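Local coordinates for protein phosphodiesterase (Trypanosoma brucei brucei, PDB 5H2Q) that is an all-helical, metal-binding member of the phosphodiesterase family, with zinc and magnesium ions beside a ligand pocket, at residues N10-A15 / Q77-Y82; D45-I50 / H92-C97; I50-L55 / E69-F74; L126-D131 / A240-N245. One frame throughout, in Å; residues are numbered along the deposited sequence.

Contact 1: N10-A15 / Q77-Y82; sequences NREREA and QCRKKY
OE2 of E12 is held by R79 and by a water. R79 NH2 donates to it over 3.0 Å, with an N-H...O angle of 156°, and completes a salt bridge. The bond enters the anti lone pair of OE2 and lies in the guanidinium plane of R79. The carboxylate and guanidinium planes are 17° apart, nearly coplanar, and E12 OE2 sits at the guanidinium edge. Water 1 donates to E12 OE2 at 2.6 Å and accepts from R79 NE at 2.8 Å, which adds a bridged link beside the direct one. Water 2 does the same for the backbone: it joins E12 O to R79 NH2.

The other carboxylate oxygen goes to K80. NZ of K80 donates to OE1 of E12 at 3.1 Å, on the syn side. The E12 chain reaches across fully extended, with CG anti to the backbone N (chi1 -175°). The K80 chain bends only at its last torsion and comes from the opposite direction. One glutamate thus pairs with two consecutive basic residues in a salt-bridge network.

R79 has a second acidic partner, since its NH1 makes a salt bridge with D45. The contact lies at the protein surface. It ties helix 10-17, near the N-terminus, to the C-terminal end of helix 68-80, and D45 of helix 43-58 extends the network to a third helix.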
# COMPACT_ATOMS: atom_id res chain seq x y z
N ASN A 10 14.84 -3.00 23.38
CA ASN A 10 16.17 -2.92 22.76
C ASN A 10 16.46 -4.16 21.93
O ASN A 10 17.02 -4.04 20.84
CB ASN A 10 17.25 -2.68 23.81
CG ASN A 10 17.42 -1.22 24.20
OD1 ASN A 10 16.96 -0.30 23.52
ND2 ASN A 10 18.09 -1.00 25.32
N ARG A 11 16.02 -5.35 22.40
CA ARG A 11 16.19 -6.62 21.71
C ARG A 11 15.41 -6.57 20.36
O ARG A 11 15.93 -7.02 19.34
CB ARG A 11 15.71 -7.79 22.59
CG ARG A 11 16.14 -9.17 22.11
CD ARG A 11 15.49 -10.29 22.90
NE ARG A 11 15.88 -11.61 22.40
CZ ARG A 11 15.36 -12.76 22.81
NH1 ARG A 11 14.40 -12.77 23.73
NH2 ARG A 11 15.78 -13.91 22.31
N GLU A 12 14.20 -6.00 20.37
CA GLU A 12 13.38 -5.86 19.17
C GLU A 12 14.07 -4.97 18.10
O GLU A 12 14.13 -5.36 16.92
CB GLU A 12 11.98 -5.35 19.54
CG GLU A 12 11.03 -5.29 18.37
CD GLU A 12 9.58 -4.99 18.71
OE1 GLU A 12 9.28 -4.66 19.89
OE2 GLU A 12 8.74 -5.10 17.79
N ARG A 13 14.62 -3.82 18.50
CA ARG A 13 15.36 -2.92 17.60
C ARG A 13 16.61 -3.60 17.04
O ARG A 13 16.89 -3.44 15.84
CB ARG A 13 15.82 -1.63 18.29
CG ARG A 13 14.75 -0.66 18.75
CD ARG A 13 15.39 0.15 19.87
NE ARG A 13 14.83 1.49 20.01
CZ ARG A 13 13.95 1.85 20.94
NH1 ARG A 13 13.49 0.95 21.81
NH2 ARG A 13 13.51 3.10 21.01
N GLU A 14 17.39 -4.29 17.91
CA GLU A 14 18.64 -4.96 17.49
C GLU A 14 18.40 -6.06 16.45
O GLU A 14 19.21 -6.21 15.54
CB GLU A 14 19.43 -5.53 18.68
CG GLU A 14 19.80 -4.52 19.77
CD GLU A 14 20.91 -3.52 19.51
OE1 GLU A 14 21.80 -3.40 20.38
OE2 GLU A 14 20.85 -2.81 18.48
N ALA A 15 17.28 -6.81 16.58
CA ALA A 15 16.92 -7.89 15.67
C ALA A 15 16.66 -7.35 14.24
O ALA A 15 16.81 -8.09 13.27
CB ALA A 15 15.70 -8.64 16.19
N GLN A 77 6.60 0.31 15.46
CA GLN A 77 5.24 0.65 15.96
C GLN A 77 4.20 0.27 14.90
O GLN A 77 3.17 -0.31 15.23
CB GLN A 77 5.12 2.11 16.37
CG GLN A 77 5.92 2.50 17.62
CD GLN A 77 5.42 1.93 18.94
OE1 GLN A 77 4.61 0.99 19.01
NE2 GLN A 77 6.00 2.41 20.03
N CYS A 78 4.49 0.53 13.60
CA CYS A 78 3.60 0.12 12.51
C CYS A 78 3.47 -1.40 12.56
O CYS A 78 2.38 -1.90 12.54
CB CYS A 78 4.13 0.56 11.15
SG CYS A 78 3.95 2.33 10.84
N ARG A 79 4.60 -2.11 12.57
CA ARG A 79 4.60 -3.58 12.52
C ARG A 79 3.71 -4.20 13.59
O ARG A 79 2.94 -5.10 13.29
CB ARG A 79 6.02 -4.10 12.66
CG ARG A 79 6.10 -5.60 12.38
CD ARG A 79 7.52 -6.11 12.39
NE ARG A 79 8.10 -6.02 13.74
CZ ARG A 79 9.29 -6.51 14.08
NH1 ARG A 79 10.06 -7.08 13.17
NH2 ARG A 79 9.72 -6.41 15.33
N LYS A 80 3.75 -3.62 14.80
CA LYS A 80 2.94 -4.09 15.95
C LYS A 80 1.44 -4.05 15.69
O LYS A 80 0.69 -4.83 16.29
CB LYS A 80 3.26 -3.27 17.21
CG LYS A 80 4.60 -3.62 17.81
CD LYS A 80 4.90 -2.78 19.04
CE LYS A 80 6.21 -3.16 19.68
NZ LYS A 80 6.20 -4.57 20.17
N LYS A 81 1.00 -3.15 14.81
CA LYS A 81 -0.42 -2.95 14.48
C LYS A 81 -0.89 -3.74 13.27
O LYS A 81 -2.06 -3.60 12.88
CB LYS A 81 -0.72 -1.44 14.34
CG LYS A 81 -0.46 -0.68 15.63
CD LYS A 81 -1.61 0.20 16.03
CE LYS A 81 -1.77 0.23 17.54
NZ LYS A 81 -2.96 -0.55 17.97
N TYR A 82 -0.00 -4.57 12.67
CA TYR A 82 -0.40 -5.45 11.57
C TYR A 82 -0.70 -6.83 12.10
O TYR A 82 -0.03 -7.32 13.02
CB TYR A 82 0.59 -5.43 10.39
CG TYR A 82 0.44 -4.13 9.61
CD1 TYR A 82 -0.57 -3.98 8.66
CD2 TYR A 82 1.28 -3.05 9.85
CE1 TYR A 82 -0.75 -2.78 7.98
CE2 TYR A 82 1.11 -1.84 9.19
CZ TYR A 82 0.10 -1.71 8.24
OH TYR A 82 -0.11 -0.51 7.58
O HOH W 1 7.08 -4.45 15.83
O HOH W 2 12.42 -7.33 16.22

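Contact 2: D45-I50 / H92-C97; sequences DVAAAI and HVVDVC. With ZN (zinc ion), chain C.
Both methyls of V94 lie beside the carbonyl oxygen of A47, which they approach from the flank. V94 CG1 is 3.5 Å from A47 O, and V94 CG2 is 3.6 Å from the same atom. The ring of H92, one of the two zinc-bound histidines, points to the other side of its helix. It meets H88 edge to face and the rings of Y87 and H128 at inclined angles.

V94 sits with CG1 anti to its backbone N (chi1 173°), which sends CG1 to I50 and CG2 to the CB of A47. CG1 touches CG2 of I50 at 4.0 Å, the side chains crossing at about a right angle. CG2 lies 4.2 Å from A47 CB. The small alanine lets the backbones come close: the CA atoms of A47 and V94 are 6.4 Å apart. The contact is apolar and buried, and L33 and A36 of helix 33-38 also pack on I50.

Helix 90-105 thus has one face packed on helix 43-58 and another turned to the metal. H92 NE2 binds the zinc ion at 2.1 Å, together with H128, D129 and D242. This is the histidine- and aspartate-lined metal site characteristic of the HD phosphodiesterase clan.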
# COMPACT_ATOMS: atom_id res chain seq x y z
N ASP A 45 11.25 -9.51 10.85
CA ASP A 45 12.43 -8.68 11.07
C ASP A 45 13.03 -8.25 9.71
O ASP A 45 13.36 -7.08 9.55
CB ASP A 45 13.48 -9.44 11.90
CG ASP A 45 13.12 -9.61 13.36
OD1 ASP A 45 12.27 -8.83 13.86
OD2 ASP A 45 13.74 -10.47 14.02
N VAL A 46 13.13 -9.18 8.74
CA VAL A 46 13.63 -8.91 7.37
C VAL A 46 12.70 -7.88 6.68
O VAL A 46 13.22 -6.95 6.07
CB VAL A 46 13.81 -10.22 6.57
CG1 VAL A 46 13.88 -9.98 5.06
CG2 VAL A 46 15.04 -10.99 7.07
N ALA A 47 11.34 -8.06 6.80
CA ALA A 47 10.34 -7.13 6.25
C ALA A 47 10.58 -5.72 6.80
O ALA A 47 10.68 -4.78 6.01
CB ALA A 47 8.92 -7.60 6.55
N ALA A 48 10.74 -5.59 8.14
CA ALA A 48 11.02 -4.29 8.77
C ALA A 48 12.39 -3.74 8.30
O ALA A 48 12.49 -2.55 8.00
CB ALA A 48 10.98 -4.41 10.30
N ALA A 49 13.43 -4.60 8.22
CA ALA A 49 14.74 -4.13 7.73
C ALA A 49 14.68 -3.67 6.25
O ALA A 49 15.41 -2.75 5.88
CB ALA A 49 15.79 -5.23 7.89
N ILE A 50 13.80 -4.28 5.41
CA ILE A 50 13.68 -3.85 4.02
C ILE A 50 13.20 -2.42 3.98
O ILE A 50 13.82 -1.61 3.33
CB ILE A 50 12.78 -4.79 3.16
CG1 ILE A 50 13.52 -6.09 2.87
CG2 ILE A 50 12.38 -4.12 1.80
CD1 ILE A 50 12.59 -7.24 2.56
N HIS A 92 2.36 -6.88 3.09
CA HIS A 92 1.67 -6.10 2.08
C HIS A 92 2.14 -4.64 2.10
O HIS A 92 2.42 -4.08 1.04
CB HIS A 92 0.14 -6.15 2.29
CG HIS A 92 -0.60 -5.10 1.51
ND1 HIS A 92 -0.60 -5.10 0.12
CD2 HIS A 92 -1.34 -4.06 1.95
CE1 HIS A 92 -1.38 -4.09 -0.23
NE2 HIS A 92 -1.80 -3.40 0.84
N VAL A 93 2.20 -4.02 3.30
CA VAL A 93 2.59 -2.60 3.35
C VAL A 93 4.08 -2.41 3.02
O VAL A 93 4.46 -1.43 2.38
CB VAL A 93 2.16 -1.89 4.65
CG1 VAL A 93 0.63 -1.96 4.80
CG2 VAL A 93 2.87 -2.45 5.89
N VAL A 94 4.92 -3.37 3.42
CA VAL A 94 6.34 -3.27 3.03
C VAL A 94 6.45 -3.37 1.51
O VAL A 94 7.21 -2.63 0.88
CB VAL A 94 7.22 -4.32 3.78
CG1 VAL A 94 8.67 -4.32 3.23
CG2 VAL A 94 7.23 -4.01 5.26
N ASP A 95 5.67 -4.27 0.92
CA ASP A 95 5.61 -4.40 -0.52
C ASP A 95 5.14 -3.11 -1.18
O ASP A 95 5.76 -2.68 -2.17
CB ASP A 95 4.67 -5.57 -0.90
CG ASP A 95 4.45 -5.66 -2.39
OD1 ASP A 95 5.45 -5.66 -3.14
OD2 ASP A 95 3.28 -5.74 -2.81
N VAL A 96 4.07 -2.50 -0.66
CA VAL A 96 3.54 -1.26 -1.24
C VAL A 96 4.59 -0.13 -1.16
O VAL A 96 4.76 0.63 -2.13
CB VAL A 96 2.16 -0.87 -0.66
CG1 VAL A 96 1.76 0.55 -1.07
CG2 VAL A 96 1.09 -1.89 -1.08
N CYS A 97 5.31 -0.07 -0.04
CA CYS A 97 6.37 0.91 0.19
C CYS A 97 7.45 0.72 -0.87
O CYS A 97 7.79 1.67 -1.57
CB CYS A 97 6.93 0.75 1.60
SG CYS A 97 8.21 1.97 2.01
ZN ZN C . -3.32 -1.91 0.94
O HOH W 3 -5.28 -0.73 0.98
O HOH W 4 -4.76 -3.34 0.11

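Contact 3: I50-L55 / E69-F74; sequences IAYRLL and EVLLNF
Y52 lays one face of its ring against L72. The CD1 methyl of L72 stands 4.2 Å from the ring centroid of Y52, 19° off the ring normal, in a CH-pi contact. The L72 side chain crosses that of Y52 at about a right angle, and its CB touches Y52 CE1 at 3.7 Å.

Torsions explain the meeting. The tyrosine CG is anti to its backbone nitrogen (chi1 -178°), which carries the ring out to the partner helix, although its CB is not aimed there. L71 and L72 share this first torsion, yet they are successive residues on a helix and so enter at different places. L71 comes to the Y52 ring obliquely, with its CD2 3.9 Å from Y52 CD1. It also lies next to L55, but L55 was modelled in two conformations, so its contact with L71 is less certain.

Beyond the pair, L17 of helix 10-17 touches both Y52 and L72. R53 places its guanidinium face over CE2 of the Y52 ring.

The two short helical segments run close to antiparallel, at 150°, with axes 10.1 Å apart. They join helices 43-58 and 68-80 through a buried apolar seam. This is ordinary near-antiparallel helix packing, here within the all-helical phosphodiesterase fold.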
# COMPACT_ATOMS: atom_id res chain seq x y z
N ILE A 50 13.80 -4.28 5.41
CA ILE A 50 13.68 -3.85 4.02
C ILE A 50 13.20 -2.42 3.98
O ILE A 50 13.82 -1.61 3.33
CB ILE A 50 12.78 -4.79 3.16
CG1 ILE A 50 13.52 -6.09 2.87
CG2 ILE A 50 12.38 -4.12 1.80
CD1 ILE A 50 12.59 -7.24 2.56
N ALA A 51 12.12 -2.11 4.73
CA ALA A 51 11.60 -0.75 4.75
C ALA A 51 12.64 0.22 5.36
O ALA A 51 12.88 1.29 4.83
CB ALA A 51 10.31 -0.72 5.55
N TYR A 52 13.31 -0.21 6.43
CA TYR A 52 14.31 0.61 7.13
C TYR A 52 15.49 0.95 6.22
O TYR A 52 15.80 2.13 6.05
CB TYR A 52 14.78 -0.13 8.39
CG TYR A 52 15.79 0.62 9.25
CD1 TYR A 52 15.44 1.80 9.90
CD2 TYR A 52 17.04 0.07 9.51
CE1 TYR A 52 16.35 2.47 10.71
CE2 TYR A 52 17.96 0.74 10.31
CZ TYR A 52 17.61 1.93 10.92
OH TYR A 52 18.51 2.59 11.71
N ARG A 53 16.12 -0.07 5.60
CA ARG A 53 17.26 0.14 4.72
C ARG A 53 16.89 0.84 3.43
O ARG A 53 17.67 1.64 2.93
CB ARG A 53 18.00 -1.18 4.47
CG ARG A 53 18.61 -1.79 5.72
CD ARG A 53 19.59 -0.83 6.38
NE ARG A 53 20.08 -1.32 7.67
CZ ARG A 53 20.96 -0.68 8.43
NH1 ARG A 53 21.37 -1.21 9.58
NH2 ARG A 53 21.46 0.49 8.04
N LEU A 54 15.69 0.57 2.89
CA LEU A 54 15.25 1.27 1.68
C LEU A 54 15.17 2.78 1.95
O LEU A 54 15.73 3.58 1.20
CB LEU A 54 13.88 0.75 1.25
CG LEU A 54 13.28 1.38 -0.01
CD1 LEU A 54 14.08 0.96 -1.28
CD2 LEU A 54 11.83 1.00 -0.14
N LEU A 55 14.51 3.14 3.05
CA LEU A 55 14.33 4.55 3.40
C LEU A 55 15.64 5.22 3.84
O LEU A 55 15.96 6.29 3.34
CB LEU A 55 13.20 4.70 4.43
CG LEU A 55 11.75 4.71 3.88
CD1 LEU A 55 11.48 3.61 2.84
CD2 LEU A 55 10.74 4.62 5.01
N GLU A 69 16.96 6.33 14.62
CA GLU A 69 16.21 5.69 15.71
C GLU A 69 14.72 5.96 15.62
O GLU A 69 13.93 5.05 15.92
CB GLU A 69 16.78 6.09 17.09
CG GLU A 69 18.13 5.45 17.36
CD GLU A 69 18.77 5.75 18.71
OE1 GLU A 69 19.98 6.09 18.73
OE2 GLU A 69 18.09 5.59 19.74
N VAL A 70 14.32 7.18 15.20
CA VAL A 70 12.89 7.54 15.10
C VAL A 70 12.28 6.72 13.94
O VAL A 70 11.21 6.14 14.10
CB VAL A 70 12.64 9.06 14.97
CG1 VAL A 70 11.21 9.36 14.52
CG2 VAL A 70 12.91 9.75 16.33
N LEU A 71 13.00 6.64 12.83
CA LEU A 71 12.51 5.86 11.68
C LEU A 71 12.32 4.39 12.09
O LEU A 71 11.28 3.80 11.81
CB LEU A 71 13.47 6.00 10.49
CG LEU A 71 13.12 5.14 9.25
CD1 LEU A 71 11.83 5.63 8.58
CD2 LEU A 71 14.28 5.12 8.24
N LEU A 72 13.30 3.83 12.82
CA LEU A 72 13.16 2.44 13.25
C LEU A 72 12.01 2.26 14.22
O LEU A 72 11.22 1.35 14.04
CB LEU A 72 14.47 1.86 13.80
CG LEU A 72 14.41 0.33 14.07
CD1 LEU A 72 14.05 -0.49 12.81
CD2 LEU A 72 15.68 -0.16 14.68
N ASN A 73 11.88 3.15 15.24
CA ASN A 73 10.77 3.10 16.20
C ASN A 73 9.44 3.16 15.47
O ASN A 73 8.53 2.38 15.76
CB ASN A 73 10.86 4.26 17.17
CG ASN A 73 11.88 4.05 18.24
OD1 ASN A 73 12.31 2.92 18.51
ND2 ASN A 73 12.22 5.13 18.94
N PHE A 74 9.35 4.05 14.48
CA PHE A 74 8.13 4.17 13.71
C PHE A 74 7.81 2.87 12.96
O PHE A 74 6.67 2.42 13.02
CB PHE A 74 8.25 5.37 12.74
CG PHE A 74 7.15 5.41 11.70
CD1 PHE A 74 5.91 5.95 12.01
CD2 PHE A 74 7.36 4.89 10.43
CE1 PHE A 74 4.89 5.95 11.05
CE2 PHE A 74 6.36 4.92 9.46
CZ PHE A 74 5.14 5.48 9.78

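Contact 4: L126-D131 / A240-N245; sequences LVHDLD and AGDISN. With ZN (zinc ion), chain C; MG (magnesium ion), chain D; LLI ((4~{a}~{S},8~{a}~{R})-2-cycloheptyl-4-[4-methoxy-3-[2-(2-oxidanylideneimidazolidin-1-yl)ethoxy]phenyl]-4~{a},5,8,8~{a}-tetrahydrophthalazin-1-one), chain E.
H128 and D242 come from opposite directions to the zinc ion, where their ligand atoms are neighbours, roughly at a right angle. The imidazole ring and the carboxylate are turned 78° apart. H128 NE2 and D242 OD1 are 3.0 Å apart because both bind the metal. NE2 of H128 lies 2.1 Å from zinc, and its ND1 is fixed by the backbone oxygen of A125.

D129 approaches from the side of the metal opposite D242, with OD2 on zinc. Its OD1 binds magnesium at 2.1 Å, so one carboxylate bridges the two ions. H92 and waters 3 and 4 complete an octahedral zinc site. H128 and D129 are the HD pair that gives this phosphodiesterase clan its name. Water 3 is a second bridge, 2.3 Å from zinc and 2.1 Å from magnesium. It donates to D242 OD2 at 2.5 Å, which makes both oxygens of D242 part of the site.

Just past D242 the helix ends, and S244 OG donates to G241 O at 2.7 Å. D242, I243 and N245 line the pocket of LLI. I243 CG2 comes within 3.8 Å of LLI C16, while N245 OD1, hydrogen-bonded to Y87 OH, lies near LLI C9.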
# COMPACT_ATOMS: atom_id res chain seq x y z
N LEU A 126 3.48 2.62 4.62
CA LEU A 126 3.59 1.77 5.82
C LEU A 126 2.41 1.86 6.77
O LEU A 126 2.21 0.93 7.56
CB LEU A 126 4.91 2.04 6.56
CG LEU A 126 6.19 1.79 5.76
CD1 LEU A 126 7.43 2.24 6.56
CD2 LEU A 126 6.32 0.29 5.39
N VAL A 127 1.66 2.96 6.76
CA VAL A 127 0.51 3.13 7.67
C VAL A 127 -0.83 2.82 6.99
O VAL A 127 -1.84 2.79 7.68
CB VAL A 127 0.44 4.58 8.26
CG1 VAL A 127 1.73 4.97 8.94
CG2 VAL A 127 0.08 5.60 7.17
N HIS A 128 -0.84 2.66 5.65
CA HIS A 128 -2.09 2.72 4.91
C HIS A 128 -3.10 1.61 5.22
O HIS A 128 -4.26 1.78 4.84
CB HIS A 128 -1.86 2.86 3.40
CG HIS A 128 -1.77 1.57 2.66
ND1 HIS A 128 -0.59 0.88 2.58
CD2 HIS A 128 -2.73 0.88 2.00
CE1 HIS A 128 -0.85 -0.19 1.83
NE2 HIS A 128 -2.13 -0.23 1.47
N ASP A 129 -2.69 0.51 5.87
CA ASP A 129 -3.62 -0.56 6.21
C ASP A 129 -3.54 -0.96 7.68
O ASP A 129 -3.92 -2.07 8.01
CB ASP A 129 -3.40 -1.81 5.29
CG ASP A 129 -4.09 -1.71 3.94
OD1 ASP A 129 -5.24 -1.21 3.89
OD2 ASP A 129 -3.55 -2.27 2.95
N LEU A 130 -3.11 -0.04 8.57
CA LEU A 130 -2.94 -0.40 9.99
C LEU A 130 -4.16 -1.08 10.62
O LEU A 130 -5.28 -0.60 10.52
CB LEU A 130 -2.56 0.81 10.86
CG LEU A 130 -1.19 1.45 10.61
CD1 LEU A 130 -1.16 2.84 11.15
CD2 LEU A 130 -0.04 0.63 11.25
N ASP A 131 -3.92 -2.21 11.29
CA ASP A 131 -4.95 -2.97 12.02
C ASP A 131 -6.04 -3.58 11.14
O ASP A 131 -7.13 -3.89 11.64
CB ASP A 131 -5.57 -2.09 13.13
CG ASP A 131 -6.33 -2.84 14.20
OD1 ASP A 131 -5.84 -3.89 14.64
OD2 ASP A 131 -7.45 -2.39 14.57
N ALA A 240 -1.80 3.09 -7.03
CA ALA A 240 -0.99 2.24 -7.90
C ALA A 240 -0.21 1.20 -7.11
O ALA A 240 -0.20 0.03 -7.49
CB ALA A 240 -0.06 3.08 -8.77
N GLY A 241 0.38 1.59 -5.99
CA GLY A 241 1.07 0.61 -5.17
C GLY A 241 0.11 -0.43 -4.63
O GLY A 241 0.41 -1.62 -4.64
N ASP A 242 -1.10 0.01 -4.22
CA ASP A 242 -2.11 -0.90 -3.68
C ASP A 242 -2.57 -1.95 -4.68
O ASP A 242 -2.83 -3.09 -4.28
CB ASP A 242 -3.30 -0.11 -3.16
CG ASP A 242 -3.65 -0.38 -1.72
OD1 ASP A 242 -3.10 -1.36 -1.14
OD2 ASP A 242 -4.56 0.30 -1.21
N ILE A 243 -2.65 -1.58 -5.97
CA ILE A 243 -3.10 -2.53 -6.99
C ILE A 243 -1.94 -3.01 -7.89
O ILE A 243 -2.17 -3.51 -9.00
CB ILE A 243 -4.32 -2.02 -7.80
CG1 ILE A 243 -3.99 -0.75 -8.65
CG2 ILE A 243 -5.53 -1.80 -6.88
CD1 ILE A 243 -5.25 -0.32 -9.59
N SER A 244 -0.68 -2.88 -7.40
CA SER A 244 0.52 -3.25 -8.17
C SER A 244 0.88 -4.75 -8.21
O SER A 244 1.84 -5.10 -8.90
CB SER A 244 1.74 -2.51 -7.60
OG SER A 244 2.01 -3.04 -6.31
N ASN A 245 0.18 -5.64 -7.49
CA ASN A 245 0.55 -7.07 -7.50
C ASN A 245 0.50 -7.66 -8.92
O ASN A 245 1.28 -8.55 -9.24
CB ASN A 245 -0.35 -7.90 -6.59
CG ASN A 245 -0.40 -7.54 -5.12
OD1 ASN A 245 -1.39 -7.86 -4.46
ND2 ASN A 245 0.66 -6.93 -4.56
ZN ZN C . -3.32 -1.91 0.94
MG MG D . -6.69 -0.68 2.52
C2 LLI E . -7.05 -8.74 -6.12
C3 LLI E . -5.67 -8.83 -5.86
O1 LLI E . -7.59 -9.74 -6.89
C12 LLI E . -7.41 -4.78 -3.03
C14 LLI E . -8.50 -4.50 -1.96
C15 LLI E . -9.85 -4.13 -2.57
C16 LLI E . -7.05 -3.50 -3.80
C17 LLI E . -6.91 -2.29 -2.90
C18 LLI E . -8.02 -3.42 -0.97
C19 LLI E . -7.45 -2.22 -1.68
C21 LLI E . -11.35 -4.63 -4.51
C22 LLI E . -12.13 -6.00 -4.56
C23 LLI E . -11.06 -4.03 -5.92
C24 LLI E . -13.50 -6.03 -5.25
C25 LLI E . -12.22 -3.76 -6.87
C26 LLI E . -12.78 -4.99 -7.58
C27 LLI E . -13.48 -6.10 -6.77
C28 LLI E . -8.99 -9.67 -7.20
C29 LLI E . -9.34 -10.92 -7.95
C4 LLI E . -7.80 -7.74 -5.51
C5 LLI E . -5.07 -7.94 -4.98
C6 LLI E . -7.20 -6.84 -4.63
C7 LLI E . -5.84 -6.96 -4.37
O8 LLI E . -5.01 -9.82 -6.54
C9 LLI E . -3.66 -10.12 -6.14
C10 LLI E . -8.02 -5.79 -3.98
N11 LLI E . -9.30 -5.79 -4.30
N13 LLI E . -10.11 -4.84 -3.74
O20 LLI E . -10.60 -3.30 -2.09
N30 LLI E . -9.52 -12.09 -7.08
C31 LLI E . -10.26 -12.03 -5.81
C32 LLI E . -8.72 -13.21 -7.12
C33 LLI E . -10.12 -13.44 -5.27
N34 LLI E . -9.05 -14.00 -6.09
O35 LLI E . -7.90 -13.45 -8.00
O HOH W 3 -5.28 -0.73 0.98
O HOH W 4 -4.76 -3.34 0.11
O HOH W 5 -8.20 -0.61 4.00
O HOH W 6 -7.26 -2.58 1.96
O HOH W 7 -8.19 0.21 1.19

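Overall arrangement
The four contacts lead from the surface to the metal centre. Contact 4 lies about 1 Å from the centre of the chain; contact 1 is about 19 Å away from it, centre to centre. The salt bridge from R79 NH1 to D45 OD1, 2.9 Å, links contacts 1 and 2. Contacts 2 and 3 share I50 on helix 43-58, and contacts 1 and 3 share helix 68-80. Contacts 2 and 4 meet at the zinc ion and its two waters, their centres about 11 Å apart. Y82 of contact 1 also reaches contact 4: its OH probably hydrogen-bonds L126 O at 2.7 Å. Only contact 4 reaches LLI. F74 of contact 3 packs on L126 and V127 of contact 4.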